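PDB 4H0C: Phospholipase/Carboxylesterase from Dyadobacter fermentans, which probably hydrolyses carboxylic esters, perhaps including palmitoyl thioesters on proteins, as an alpha/beta hydrolase. Local coordinates for residues A[12-18]-A[48-54]; A[60-64]-A[109-113]; A[105-109]-A[193-197]; A[116-122]-A[144-149]; A[154-158]-A[200-204]. One frame throughout, in Å; residues are numbered along the deposited sequence.

Contact 1 of 5, residues A[12-18]-A[48-54]; sequences ITSGVPV and DEMAIYA
With chi1 at 62°, Thr13 sets CG2 anti to its carbonyl carbon, while Tyr53, with chi1 -75°, carries its ring to the same side of the sheet, and the methyl comes to rest over one ring face. The two belong to an antiparallel strand pair at the edge of the central sheet of an alpha/beta hydrolase, strand 12-15 being part of one of its two outermost strands. Thr13 CG2 lies 4.0 Å from the Tyr53 ring centroid and 14° off the ring normal, which meets the definition of a CH-pi contact. Thr13-Tyr53 is a non-hydrogen-bonded pair; Ile12-Ala54 and Ser14-Ile52 on either side of it are hydrogen-bonded pairs, each with two N-H to O bonds. Ser14 and Ile52 face the opposite side of the sheet, with Ser14 CB 4.1 Å from Ile52 CB. Ser14 OG is hydrogen-bonded to Gln42 NE2. The strand then bends at Gly15, whose positive phi suits glycine; a side chain here would collide with Met50 O and Ile52 CG1. One more bond continues the ladder past this residue, Val16 N to Met50 O at 2.9 Å and nearly straight. Beyond it Val16 lays CG2 against Asp48 O, 3.3 Å away. Helix 77-94 packs against the Tyr53 side chain through Val88 and Ile92, and helix 35-39 covers the face bearing Ile12, Ser14 and Ala54. Val18 returns to the ring from its edge, crossing Tyr53 at about a right angle, and its CG2 stands 3.4 Å from Tyr53 OH and 3.9 Å from Ala51 CB.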
# COMPACT_ATOMS: atom_id res chain seq x y z
N ILE A 12 -10.05 8.35 8.04
CA ILE A 12 -11.41 7.82 8.07
C ILE A 12 -11.38 6.37 8.54
O ILE A 12 -10.54 5.59 8.10
CB ILE A 12 -12.04 7.97 6.66
CG1 ILE A 12 -12.29 9.46 6.40
CG2 ILE A 12 -13.34 7.19 6.53
CD1 ILE A 12 -12.57 9.79 4.96
N THR A 13 -12.25 6.03 9.48
CA THR A 13 -12.29 4.67 10.00
C THR A 13 -13.62 3.97 9.67
O THR A 13 -14.66 4.62 9.52
CB THR A 13 -12.04 4.63 11.53
OG1 THR A 13 -13.07 5.35 12.19
CG2 THR A 13 -10.68 5.25 11.88
N SER A 14 -13.56 2.64 9.59
CA SER A 14 -14.70 1.78 9.32
C SER A 14 -14.41 0.37 9.88
O SER A 14 -13.44 0.16 10.63
CB SER A 14 -14.95 1.72 7.81
OG SER A 14 -16.14 1.00 7.50
N GLY A 15 -15.25 -0.60 9.52
CA GLY A 15 -15.03 -1.99 9.95
C GLY A 15 -15.27 -2.18 11.44
O GLY A 15 -16.14 -1.51 12.01
N VAL A 16 -14.48 -3.05 12.07
CA VAL A 16 -14.64 -3.37 13.50
C VAL A 16 -14.12 -2.23 14.37
O VAL A 16 -13.00 -1.77 14.18
CB VAL A 16 -13.86 -4.66 13.86
CG1 VAL A 16 -14.11 -5.07 15.31
CG2 VAL A 16 -14.18 -5.78 12.87
N PRO A 17 -14.93 -1.77 15.35
CA PRO A 17 -14.46 -0.78 16.34
C PRO A 17 -13.09 -1.19 16.88
O PRO A 17 -12.89 -2.36 17.27
CB PRO A 17 -15.53 -0.86 17.43
CG PRO A 17 -16.77 -1.21 16.66
CD PRO A 17 -16.34 -2.14 15.56
N VAL A 18 -12.14 -0.27 16.87
CA VAL A 18 -10.75 -0.65 17.07
C VAL A 18 -10.48 -1.33 18.43
O VAL A 18 -9.63 -2.21 18.51
CB VAL A 18 -9.79 0.52 16.77
CG1 VAL A 18 -9.84 1.54 17.88
CG2 VAL A 18 -8.37 -0.00 16.51
N ASP A 48 -13.63 -8.46 7.20
CA ASP A 48 -14.70 -8.32 8.19
C ASP A 48 -14.21 -8.40 9.65
O ASP A 48 -14.93 -7.98 10.55
CB ASP A 48 -15.82 -9.32 7.91
CG ASP A 48 -15.39 -10.73 8.19
OD1 ASP A 48 -14.58 -11.26 7.39
OD2 ASP A 48 -15.85 -11.30 9.20
N GLU A 49 -12.98 -8.91 9.87
CA GLU A 49 -12.39 -8.93 11.22
C GLU A 49 -11.47 -7.73 11.50
O GLU A 49 -10.91 -7.60 12.61
CB GLU A 49 -11.67 -10.25 11.49
CG GLU A 49 -12.64 -11.41 11.61
CD GLU A 49 -11.95 -12.76 11.64
OE1 GLU A 49 -11.23 -13.08 10.66
OE2 GLU A 49 -12.13 -13.49 12.64
N MSE A 50 -11.36 -6.83 10.52
CA MSE A 50 -10.42 -5.71 10.65
C MSE A 50 -11.08 -4.40 11.06
O MSE A 50 -12.19 -4.05 10.60
CB MSE A 50 -9.66 -5.43 9.36
CG MSE A 50 -8.49 -6.40 9.04
SE MSE A 50 -9.19 -8.17 8.64
CE MSE A 50 -7.59 -8.82 7.75
N ALA A 51 -10.36 -3.67 11.91
CA ALA A 51 -10.59 -2.23 12.07
C ALA A 51 -9.97 -1.61 10.82
O ALA A 51 -8.82 -1.87 10.51
CB ALA A 51 -9.91 -1.71 13.34
N ILE A 52 -10.75 -0.81 10.10
CA ILE A 52 -10.29 -0.24 8.82
C ILE A 52 -9.92 1.22 9.02
O ILE A 52 -10.73 2.00 9.53
CB ILE A 52 -11.38 -0.36 7.73
CG1 ILE A 52 -11.70 -1.84 7.45
CG2 ILE A 52 -11.03 0.45 6.48
CD1 ILE A 52 -13.01 -2.04 6.70
N TYR A 53 -8.67 1.56 8.68
CA TYR A 53 -8.20 2.95 8.66
C TYR A 53 -7.84 3.34 7.23
O TYR A 53 -7.06 2.65 6.60
CB TYR A 53 -6.92 3.08 9.48
CG TYR A 53 -7.15 3.06 10.98
CD1 TYR A 53 -6.87 4.18 11.77
CD2 TYR A 53 -7.63 1.91 11.62
CE1 TYR A 53 -7.08 4.17 13.14
CE2 TYR A 53 -7.85 1.91 12.99
CZ TYR A 53 -7.57 3.05 13.75
OH TYR A 53 -7.78 3.07 15.10
N ALA A 54 -8.36 4.46 6.75
CA ALA A 54 -8.04 4.93 5.41
C ALA A 54 -7.69 6.43 5.50
O ALA A 54 -8.59 7.25 5.68
CB ALA A 54 -9.20 4.70 4.46

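Contact 2 of 5, residues A[60-64]-A[109-113]; sequences NSWYP and QGACL
Gln109 reaches from the first turn of helix 109-113 into the loop 60-64, and its chain can be traced outward against Tyr63, Trp62 and Ser61. CB only skirts the Tyr63 hydroxyl. CG, placed opposite the backbone N by a chi1 of -168°, comes within 3.5 Å of Tyr63 CZ, and the aliphatic part runs counter to the phenol. The amide follows at the end of an extended chain. OE1 accepts the backbone N-H of Trp62 at 3.0 Å, from a donor standing well above the carbonyl plane, and it also lies 3.4 Å from Trp62 CD1. NE2 donates to Ser61 OG at 3.0 Å, with an N-H...O angle of 175° and the oxygen in the amide plane. The same nitrogen sits over the centre of one Tyr63 ring face, amide and ring being inclined by 62°. Both ends of the amide are thereby engaged, which fixes its rotation. A leucine here would probably leave Trp62 N and Ser61 OG without these partners and set the loop freer to shift. One turn on, Leu113 CD2 lies over the indole, 3.6 Å from the centroid of the five-membered ring; Trp62 NE1 bonds to His29 O, and the Trp62 ring stacks on His29. Tyr63 OH touches Cys112 CB at 3.4 Å and is hydrogen-bonded to a citrate, probably from the crystallisation liquor. Gln109 and Gly110 are the last two residues of a GFSQG sequence, matching the GxSxG nucleophile elbow of alpha/beta hydrolases, so this loop packs beside the probable active site.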
# COMPACT_ATOMS: atom_id res chain seq x y z
N ASN A 60 -6.24 15.02 -2.93
CA ASN A 60 -6.64 13.67 -3.36
C ASN A 60 -5.50 12.95 -4.10
O ASN A 60 -5.74 12.10 -4.96
CB ASN A 60 -7.87 13.71 -4.28
CG ASN A 60 -9.15 14.08 -3.55
OD1 ASN A 60 -9.19 14.24 -2.34
ND2 ASN A 60 -10.22 14.20 -4.32
N SER A 61 -4.26 13.29 -3.75
CA SER A 61 -3.10 12.71 -4.42
C SER A 61 -1.91 12.68 -3.49
O SER A 61 -1.50 13.72 -2.96
CB SER A 61 -2.78 13.50 -5.70
OG SER A 61 -1.60 12.99 -6.34
N TRP A 62 -1.35 11.47 -3.30
CA TRP A 62 -0.18 11.29 -2.40
C TRP A 62 1.05 12.07 -2.80
O TRP A 62 1.77 12.56 -1.93
CB TRP A 62 0.13 9.80 -2.19
CG TRP A 62 -1.06 9.09 -1.59
CD1 TRP A 62 -1.85 8.08 -2.16
CD2 TRP A 62 -1.62 9.30 -0.25
NE1 TRP A 62 -2.84 7.69 -1.29
CE2 TRP A 62 -2.77 8.40 -0.13
CE3 TRP A 62 -1.31 10.16 0.79
CZ2 TRP A 62 -3.55 8.36 1.04
CZ3 TRP A 62 -2.08 10.11 1.95
CH2 TRP A 62 -3.18 9.23 2.07
N TYR A 63 1.29 12.19 -4.10
CA TYR A 63 2.46 12.93 -4.60
C TYR A 63 2.13 13.32 -6.04
O TYR A 63 1.35 12.62 -6.71
CB TYR A 63 3.75 12.05 -4.48
CG TYR A 63 3.57 10.62 -4.94
CD1 TYR A 63 3.59 10.30 -6.31
CD2 TYR A 63 3.30 9.59 -4.03
CE1 TYR A 63 3.38 9.00 -6.75
CE2 TYR A 63 3.13 8.30 -4.46
CZ TYR A 63 3.13 8.01 -5.82
OH TYR A 63 2.92 6.73 -6.24
N PRO A 64 2.71 14.43 -6.54
CA PRO A 64 2.19 15.07 -7.77
C PRO A 64 2.44 14.40 -9.12
O PRO A 64 1.66 14.61 -10.05
CB PRO A 64 2.85 16.45 -7.76
CG PRO A 64 4.10 16.25 -6.94
CD PRO A 64 3.69 15.30 -5.85
N GLN A 109 -1.55 4.44 -7.22
CA GLN A 109 -0.75 5.36 -6.41
C GLN A 109 -0.68 4.92 -4.96
O GLN A 109 0.39 5.02 -4.34
CB GLN A 109 -1.27 6.80 -6.51
CG GLN A 109 -0.33 7.85 -5.93
CD GLN A 109 -0.98 9.23 -5.85
OE1 GLN A 109 -2.08 9.36 -5.31
NE2 GLN A 109 -0.30 10.26 -6.37
N GLY A 110 -1.80 4.43 -4.43
CA GLY A 110 -1.86 3.85 -3.07
C GLY A 110 -1.08 2.56 -2.89
O GLY A 110 -0.57 2.30 -1.79
N ALA A 111 -0.99 1.75 -3.95
CA ALA A 111 -0.17 0.51 -3.90
C ALA A 111 1.31 0.87 -3.84
O ALA A 111 2.07 0.27 -3.10
CB ALA A 111 -0.46 -0.38 -5.10
N CYS A 112 1.72 1.87 -4.63
CA CYS A 112 3.11 2.33 -4.59
C CYS A 112 3.46 2.86 -3.20
O CYS A 112 4.52 2.54 -2.66
CB CYS A 112 3.33 3.44 -5.62
SG CYS A 112 3.04 2.87 -7.30
N LEU A 113 2.58 3.68 -2.64
CA LEU A 113 2.78 4.20 -1.29
C LEU A 113 2.82 3.06 -0.25
O LEU A 113 3.64 3.09 0.69
CB LEU A 113 1.70 5.21 -0.94
CG LEU A 113 1.86 5.87 0.44
CD1 LEU A 113 3.20 6.60 0.62
CD2 LEU A 113 0.69 6.83 0.68

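Contact 3 of 5, residues A[105-109]-A[193-197]; sequences AGFSQ and PHTIS
At the edge of the His194 imidazole, in its plane, stands Ser108 OG, while the Phe107 ring is approached obliquely by His194, Thr195 and Ile196 and has Ser108 CB over the centre of one face. The Phe107 and His194 rings are oblique to one another, centroids 5.4 Å apart and planes at 54°, with Phe107 CZ 3.8 Å from His194 CD2. Farther along the phenyl, Phe107 CE1 lies 3.7 Å from Thr195 C, and Phe107 CD1 touches Ile196 CG1 at 3.5 Å, the two side chains running in opposite directions. Chi1 of -170° swings the His194 ring away from its own backbone N and brings NE2 to 2.7 Å from Ser108 OG, a short hydrogen bond in which either atom could be the donor. Ser108 has a strained phi of 57° at the turn from strand 105-107 into the helix, as a nucleophile elbow requires. On the far side of the imidazole ND1 bonds to Asp162 OD2, while a citrate, probably from the crystallisation liquor, bonds to Ser108 OG. Such a Ser-His-Asp relay is consistent with a catalytic triad in which Ser108 is the nucleophile and His194 the general base.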
# COMPACT_ATOMS: atom_id res chain seq x y z
N ALA A 105 -3.47 -2.39 2.27
CA ALA A 105 -4.06 -2.61 0.95
C ALA A 105 -4.09 -1.30 0.19
O ALA A 105 -4.55 -0.29 0.71
CB ALA A 105 -5.45 -3.21 1.07
N GLY A 106 -3.59 -1.30 -1.04
CA GLY A 106 -3.53 -0.07 -1.82
C GLY A 106 -3.78 -0.39 -3.28
O GLY A 106 -3.49 -1.52 -3.72
N PHE A 107 -4.30 0.59 -4.03
CA PHE A 107 -4.43 0.45 -5.48
C PHE A 107 -3.65 1.56 -6.14
O PHE A 107 -3.78 2.72 -5.75
CB PHE A 107 -5.90 0.54 -5.94
CG PHE A 107 -6.07 0.61 -7.42
CD1 PHE A 107 -5.67 -0.46 -8.23
CD2 PHE A 107 -6.61 1.74 -8.03
CE1 PHE A 107 -5.81 -0.41 -9.61
CE2 PHE A 107 -6.77 1.80 -9.41
CZ PHE A 107 -6.37 0.72 -10.21
N SER A 108 -2.89 1.21 -7.17
CA SER A 108 -2.23 2.20 -8.04
C SER A 108 -1.31 3.13 -7.22
O SER A 108 -0.40 2.64 -6.55
CB SER A 108 -3.26 2.92 -8.94
OG SER A 108 -2.64 3.53 -10.05
N GLN A 109 -1.55 4.44 -7.22
CA GLN A 109 -0.75 5.36 -6.41
C GLN A 109 -0.68 4.92 -4.96
O GLN A 109 0.39 5.02 -4.34
CB GLN A 109 -1.27 6.80 -6.51
CG GLN A 109 -0.33 7.85 -5.93
CD GLN A 109 -0.98 9.23 -5.85
OE1 GLN A 109 -2.08 9.36 -5.31
NE2 GLN A 109 -0.30 10.26 -6.37
N PRO A 193 -6.93 -4.22 -18.08
CA PRO A 193 -6.94 -2.76 -17.93
C PRO A 193 -6.44 -2.32 -16.55
O PRO A 193 -6.26 -3.16 -15.64
CB PRO A 193 -8.43 -2.38 -18.08
CG PRO A 193 -9.10 -3.59 -18.62
CD PRO A 193 -8.30 -4.77 -18.18
N HIS A 194 -6.22 -1.03 -16.41
CA HIS A 194 -5.65 -0.47 -15.18
C HIS A 194 -6.73 -0.45 -14.12
O HIS A 194 -7.43 0.55 -13.95
CB HIS A 194 -5.03 0.92 -15.44
CG HIS A 194 -4.21 1.46 -14.27
ND1 HIS A 194 -2.89 1.18 -14.10
CD2 HIS A 194 -4.58 2.28 -13.19
CE1 HIS A 194 -2.44 1.79 -12.96
NE2 HIS A 194 -3.47 2.46 -12.41
N THR A 195 -6.86 -1.56 -13.40
CA THR A 195 -8.02 -1.77 -12.52
C THR A 195 -7.73 -2.90 -11.56
O THR A 195 -6.68 -3.55 -11.66
CB THR A 195 -9.28 -2.11 -13.34
OG1 THR A 195 -10.43 -2.09 -12.49
CG2 THR A 195 -9.15 -3.51 -13.97
N ILE A 196 -8.65 -3.16 -10.62
CA ILE A 196 -8.58 -4.36 -9.80
C ILE A 196 -9.52 -5.40 -10.41
O ILE A 196 -10.75 -5.21 -10.41
CB ILE A 196 -8.97 -4.08 -8.33
CG1 ILE A 196 -8.11 -2.94 -7.74
CG2 ILE A 196 -8.87 -5.38 -7.52
CD1 ILE A 196 -8.57 -2.41 -6.38
N SER A 197 -8.94 -6.47 -10.96
CA SER A 197 -9.73 -7.54 -11.57
C SER A 197 -10.38 -8.41 -10.49
O SER A 197 -9.93 -8.45 -9.33
CB SER A 197 -8.89 -8.37 -12.55
OG SER A 197 -7.92 -9.17 -11.86

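Contact 4 of 5, residues A[116-122]-A[144-149]; sequences EYTTRNA and NYKGDF
Tyr145 and Phe149 fill the close-packed side of this contact, each with a residue of 116-122 over its ring. Ala122 CB is nearly centred on a face of Phe149, 3.6 Å from the centroid and 7° off the normal. Thr119 CG2 covers a face of Tyr145 less squarely, 3.9 Å from that centroid. The phenol ends in a hydrogen bond from Tyr145 OH to Glu116 OE1 at 2.7 Å, on the syn side of the carboxylate; OE1 also takes the backbone N-H of Ile136. The other oxygen, OE2, receives Arg120 NE in a salt bridge, in the guanidinium plane. A phenylalanine in place of Tyr145 would probably keep the packing on Thr119 but leave Glu116 OE1 without its hydroxyl donor. Backbone pairing is uneven: Ala122 N to Lys146 O is a sound bond at 3.0 Å, whereas Lys146 N to Thr119 O and Asp148 N to Ala122 O are weak. Toward solvent the fit loosens. Asn144 ND2 lies over a guanidinium face of Arg120 at 3.5 Å from NH2, and water does the joining: one links Glu116 OE2 with Asn144 ND2, another donates to both Arg120 O and Asn144 O. Helix 167-179 adds Ile176 and Leu177 to the apolar side. The contact joins the end of helix 109-120, which follows the GxSxG elbow, to the loop leading into strand 153-160, as in the alpha/beta hydrolase fold.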
# COMPACT_ATOMS: atom_id res chain seq x y z
N GLU A 116 6.20 1.35 -0.63
CA GLU A 116 7.29 2.22 -0.21
C GLU A 116 7.30 2.34 1.31
O GLU A 116 8.36 2.24 1.93
CB GLU A 116 7.17 3.60 -0.87
CG GLU A 116 8.38 4.52 -0.68
CD GLU A 116 9.69 3.99 -1.28
OE1 GLU A 116 9.65 3.17 -2.24
OE2 GLU A 116 10.76 4.44 -0.80
N TYR A 117 6.13 2.49 1.91
CA TYR A 117 6.08 2.59 3.37
C TYR A 117 6.52 1.30 4.06
O TYR A 117 7.34 1.32 4.99
CB TYR A 117 4.68 2.99 3.89
CG TYR A 117 4.66 2.93 5.40
CD1 TYR A 117 5.15 4.00 6.15
CD2 TYR A 117 4.27 1.77 6.09
CE1 TYR A 117 5.19 3.94 7.54
CE2 TYR A 117 4.30 1.71 7.48
CZ TYR A 117 4.78 2.79 8.19
OH TYR A 117 4.83 2.75 9.56
N THR A 118 5.96 0.19 3.61
CA THR A 118 6.22 -1.07 4.30
C THR A 118 7.67 -1.52 4.12
O THR A 118 8.20 -2.16 4.99
CB THR A 118 5.24 -2.18 3.93
OG1 THR A 118 5.24 -2.34 2.52
CG2 THR A 118 3.82 -1.82 4.40
N THR A 119 8.29 -1.19 2.99
CA THR A 119 9.66 -1.60 2.68
C THR A 119 10.69 -0.68 3.37
O THR A 119 11.80 -1.11 3.76
CB THR A 119 9.84 -1.73 1.16
OG1 THR A 119 8.77 -2.56 0.66
CG2 THR A 119 11.17 -2.42 0.80
N ARG A 120 10.32 0.58 3.61
CA ARG A 120 11.17 1.44 4.46
C ARG A 120 11.08 1.04 5.93
O ARG A 120 11.95 1.42 6.73
CB ARG A 120 10.75 2.91 4.30
CG ARG A 120 11.15 3.50 2.96
CD ARG A 120 10.90 4.99 2.95
NE ARG A 120 11.14 5.57 1.64
CZ ARG A 120 11.57 6.82 1.43
NH1 ARG A 120 11.87 7.60 2.47
NH2 ARG A 120 11.72 7.26 0.20
N ASN A 121 10.02 0.30 6.28
CA ASN A 121 9.69 -0.02 7.67
C ASN A 121 9.34 -1.48 7.80
O ASN A 121 8.27 -1.82 8.31
CB ASN A 121 8.52 0.85 8.15
CG ASN A 121 8.86 2.33 8.11
OD1 ASN A 121 9.57 2.83 9.00
ND2 ASN A 121 8.38 3.04 7.10
N ALA A 122 10.20 -2.35 7.26
CA ALA A 122 9.87 -3.78 7.15
C ALA A 122 9.91 -4.44 8.51
O ALA A 122 10.84 -4.22 9.27
CB ALA A 122 10.78 -4.49 6.16
N ASN A 144 17.24 3.30 1.57
CA ASN A 144 16.03 3.64 2.33
C ASN A 144 15.28 2.45 2.91
O ASN A 144 14.40 2.62 3.77
CB ASN A 144 15.07 4.44 1.45
CG ASN A 144 15.61 5.83 1.12
OD1 ASN A 144 16.46 6.39 1.83
ND2 ASN A 144 15.11 6.38 0.05
N TYR A 145 15.64 1.24 2.46
CA TYR A 145 14.86 0.06 2.79
C TYR A 145 15.50 -0.68 3.94
O TYR A 145 16.66 -1.11 3.84
CB TYR A 145 14.66 -0.82 1.57
CG TYR A 145 13.94 -0.12 0.44
CD1 TYR A 145 12.84 0.72 0.71
CD2 TYR A 145 14.38 -0.24 -0.89
CE1 TYR A 145 12.19 1.39 -0.32
CE2 TYR A 145 13.72 0.41 -1.91
CZ TYR A 145 12.63 1.23 -1.63
OH TYR A 145 12.01 1.87 -2.67
N LYS A 146 14.77 -0.77 5.04
CA LYS A 146 15.32 -1.35 6.27
C LYS A 146 14.32 -2.27 6.93
O LYS A 146 13.11 -2.04 6.85
CB LYS A 146 15.75 -0.27 7.29
CG LYS A 146 16.74 0.75 6.77
CD LYS A 146 18.14 0.20 6.73
CE LYS A 146 19.11 1.26 6.23
NZ LYS A 146 20.45 0.66 6.09
N GLY A 147 14.83 -3.29 7.60
CA GLY A 147 13.98 -4.19 8.35
C GLY A 147 13.99 -5.60 7.79
O GLY A 147 14.80 -5.93 6.91
N ASP A 148 13.12 -6.46 8.33
CA ASP A 148 12.96 -7.82 7.80
C ASP A 148 11.49 -8.16 7.87
O ASP A 148 10.85 -7.95 8.90
CB ASP A 148 13.79 -8.83 8.62
CG ASP A 148 13.86 -10.20 7.93
OD1 ASP A 148 12.90 -11.00 8.04
OD2 ASP A 148 14.89 -10.48 7.28
N PHE A 149 10.92 -8.65 6.77
CA PHE A 149 9.49 -8.93 6.77
C PHE A 149 9.06 -10.18 7.58
O PHE A 149 7.86 -10.37 7.84
CB PHE A 149 8.96 -9.00 5.34
CG PHE A 149 8.78 -7.66 4.70
CD1 PHE A 149 7.75 -6.80 5.09
CD2 PHE A 149 9.62 -7.26 3.67
CE1 PHE A 149 7.56 -5.58 4.45
CE2 PHE A 149 9.45 -6.03 3.03
CZ PHE A 149 8.42 -5.19 3.41
O HOH W 1 13.46 4.85 -1.58
O HOH W 2 13.86 3.30 6.47

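Contact 5 of 5, residues A[154-158]-A[200-204]; sequences VFIST and EIQLV
Phe155 meets the helix with its ring: Val204 CG2 sits over one face, Glu200 CG at the edge, and Leu203 CD2 comes in obliquely. The valine methyl is 4.0 Å from the ring centroid, a CH-pi contact displaced toward the rim, where its nearest ring atom is Phe155 CD2 at 3.6 Å. Leu203 CD2 reaches Phe155 CE1 at 3.7 Å, the leucine crossing the ring at about a right angle. Two residues along the strand, on the same face, Ser157 OG donates to Glu200 OE2 at 2.7 Å. That oxygen is approached on its anti side, 29° out of the carboxylate plane. Chi1 of 61° tucks Ser157 OG between its own N and carbonyl carbon, from where it points at the glutamate. This is the packing of a helix on the central, mostly parallel sheet of the alpha/beta hydrolase fold: the short axes of strand 154-158 and helix 200-204 pass 10.4 Å apart at 168°, so the two run almost antiparallel. In the next shell, Val187 on the neighbouring strand 183-190 touches both Phe155 and Leu203. Ile129 and Phe131 of strand 127-131 also touch Val204. The glutamate is buried, and a salt bridge to Arg192 would probably favour its charged form. That bridge runs from Arg192 NH1 to Glu200 OE1, the carboxylate oxygen that is also hydrogen-bonded to Ser197 OG.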
# COMPACT_ATOMS: atom_id res chain seq x y z
N VAL A 154 2.92 -11.07 0.90
CA VAL A 154 2.75 -9.87 0.08
C VAL A 154 2.20 -10.30 -1.27
O VAL A 154 2.69 -11.25 -1.87
CB VAL A 154 4.10 -9.13 -0.16
CG1 VAL A 154 3.93 -7.91 -1.05
CG2 VAL A 154 4.75 -8.73 1.16
N PHE A 155 1.15 -9.62 -1.72
CA PHE A 155 0.61 -9.79 -3.07
C PHE A 155 0.89 -8.54 -3.87
O PHE A 155 0.56 -7.44 -3.45
CB PHE A 155 -0.89 -10.05 -3.04
CG PHE A 155 -1.52 -10.17 -4.41
CD1 PHE A 155 -1.43 -11.37 -5.12
CD2 PHE A 155 -2.15 -9.07 -5.01
CE1 PHE A 155 -1.99 -11.49 -6.40
CE2 PHE A 155 -2.71 -9.19 -6.29
CZ PHE A 155 -2.63 -10.40 -6.98
N ILE A 156 1.54 -8.71 -5.01
CA ILE A 156 1.84 -7.59 -5.89
C ILE A 156 1.41 -7.96 -7.31
O ILE A 156 1.75 -9.01 -7.83
CB ILE A 156 3.33 -7.14 -5.81
CG1 ILE A 156 3.61 -5.90 -6.66
CG2 ILE A 156 4.28 -8.28 -6.16
CD1 ILE A 156 5.00 -5.30 -6.46
N SER A 157 0.62 -7.08 -7.91
CA SER A 157 0.15 -7.33 -9.27
C SER A 157 0.34 -6.13 -10.16
O SER A 157 0.54 -5.02 -9.69
CB SER A 157 -1.32 -7.69 -9.25
OG SER A 157 -2.05 -6.61 -8.71
N THR A 158 0.28 -6.38 -11.46
CA THR A 158 0.13 -5.34 -12.46
C THR A 158 -0.42 -5.95 -13.74
O THR A 158 -0.53 -7.19 -13.87
CB THR A 158 1.45 -4.54 -12.71
OG1 THR A 158 1.16 -3.37 -13.49
CG2 THR A 158 2.51 -5.41 -13.41
N GLU A 200 -7.95 -10.96 -8.98
CA GLU A 200 -7.07 -10.43 -7.94
C GLU A 200 -7.78 -10.44 -6.60
O GLU A 200 -7.19 -10.82 -5.59
CB GLU A 200 -6.64 -9.00 -8.27
CG GLU A 200 -5.60 -8.91 -9.36
CD GLU A 200 -5.48 -7.50 -9.91
OE1 GLU A 200 -6.24 -7.19 -10.85
OE2 GLU A 200 -4.63 -6.73 -9.39
N ILE A 201 -9.06 -10.07 -6.61
CA ILE A 201 -9.85 -10.05 -5.38
C ILE A 201 -9.96 -11.45 -4.77
O ILE A 201 -9.70 -11.61 -3.57
CB ILE A 201 -11.26 -9.46 -5.61
CG1 ILE A 201 -11.17 -7.97 -5.98
CG2 ILE A 201 -12.16 -9.65 -4.38
CD1 ILE A 201 -10.57 -7.09 -4.89
N GLN A 202 -10.32 -12.44 -5.59
CA GLN A 202 -10.46 -13.83 -5.12
C GLN A 202 -9.12 -14.35 -4.62
O GLN A 202 -9.06 -15.05 -3.60
CB GLN A 202 -10.90 -14.79 -6.23
CG GLN A 202 -12.22 -14.52 -6.91
CD GLN A 202 -12.56 -15.64 -7.90
OE1 GLN A 202 -12.61 -15.42 -9.12
NE2 GLN A 202 -12.77 -16.85 -7.38
N LEU A 203 -8.07 -14.06 -5.39
CA LEU A 203 -6.75 -14.57 -5.05
C LEU A 203 -6.29 -14.01 -3.72
O LEU A 203 -5.77 -14.75 -2.88
CB LEU A 203 -5.74 -14.30 -6.15
CG LEU A 203 -4.37 -14.96 -5.96
CD1 LEU A 203 -4.48 -16.44 -5.62
CD2 LEU A 203 -3.56 -14.72 -7.22
N VAL A 204 -6.51 -12.71 -3.51
CA VAL A 204 -6.13 -12.09 -2.24
C VAL A 204 -6.95 -12.70 -1.10
O VAL A 204 -6.43 -12.97 -0.01
CB VAL A 204 -6.24 -10.55 -2.31
CG1 VAL A 204 -6.21 -9.95 -0.92
CG2 VAL A 204 -5.08 -10.00 -3.15

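From the N terminus, contact 1 comes first, closing a loop of 29 residues and adding an antiparallel edge strand to the sheet. Contact 2 opens after it and spans 44 residues, bringing the loop before helix 77-94 onto the start of helix 109-120. Contact 3 opens at 105-109, just before contact 2 closes, and they share Gln109; it ties the end of strand 102-107 to the loop before helix 198-206. Its loop of 83 residues encloses contact 4, which fastens the far end of helix 109-120. Contact 5 ties strand 153-160 to helix 198-206 and crosses contact 3, because 154-158 lies within that loop and 200-204 beyond it; they touch where Ile196 CG2 meets Ile201 CD1 at 3.6 Å.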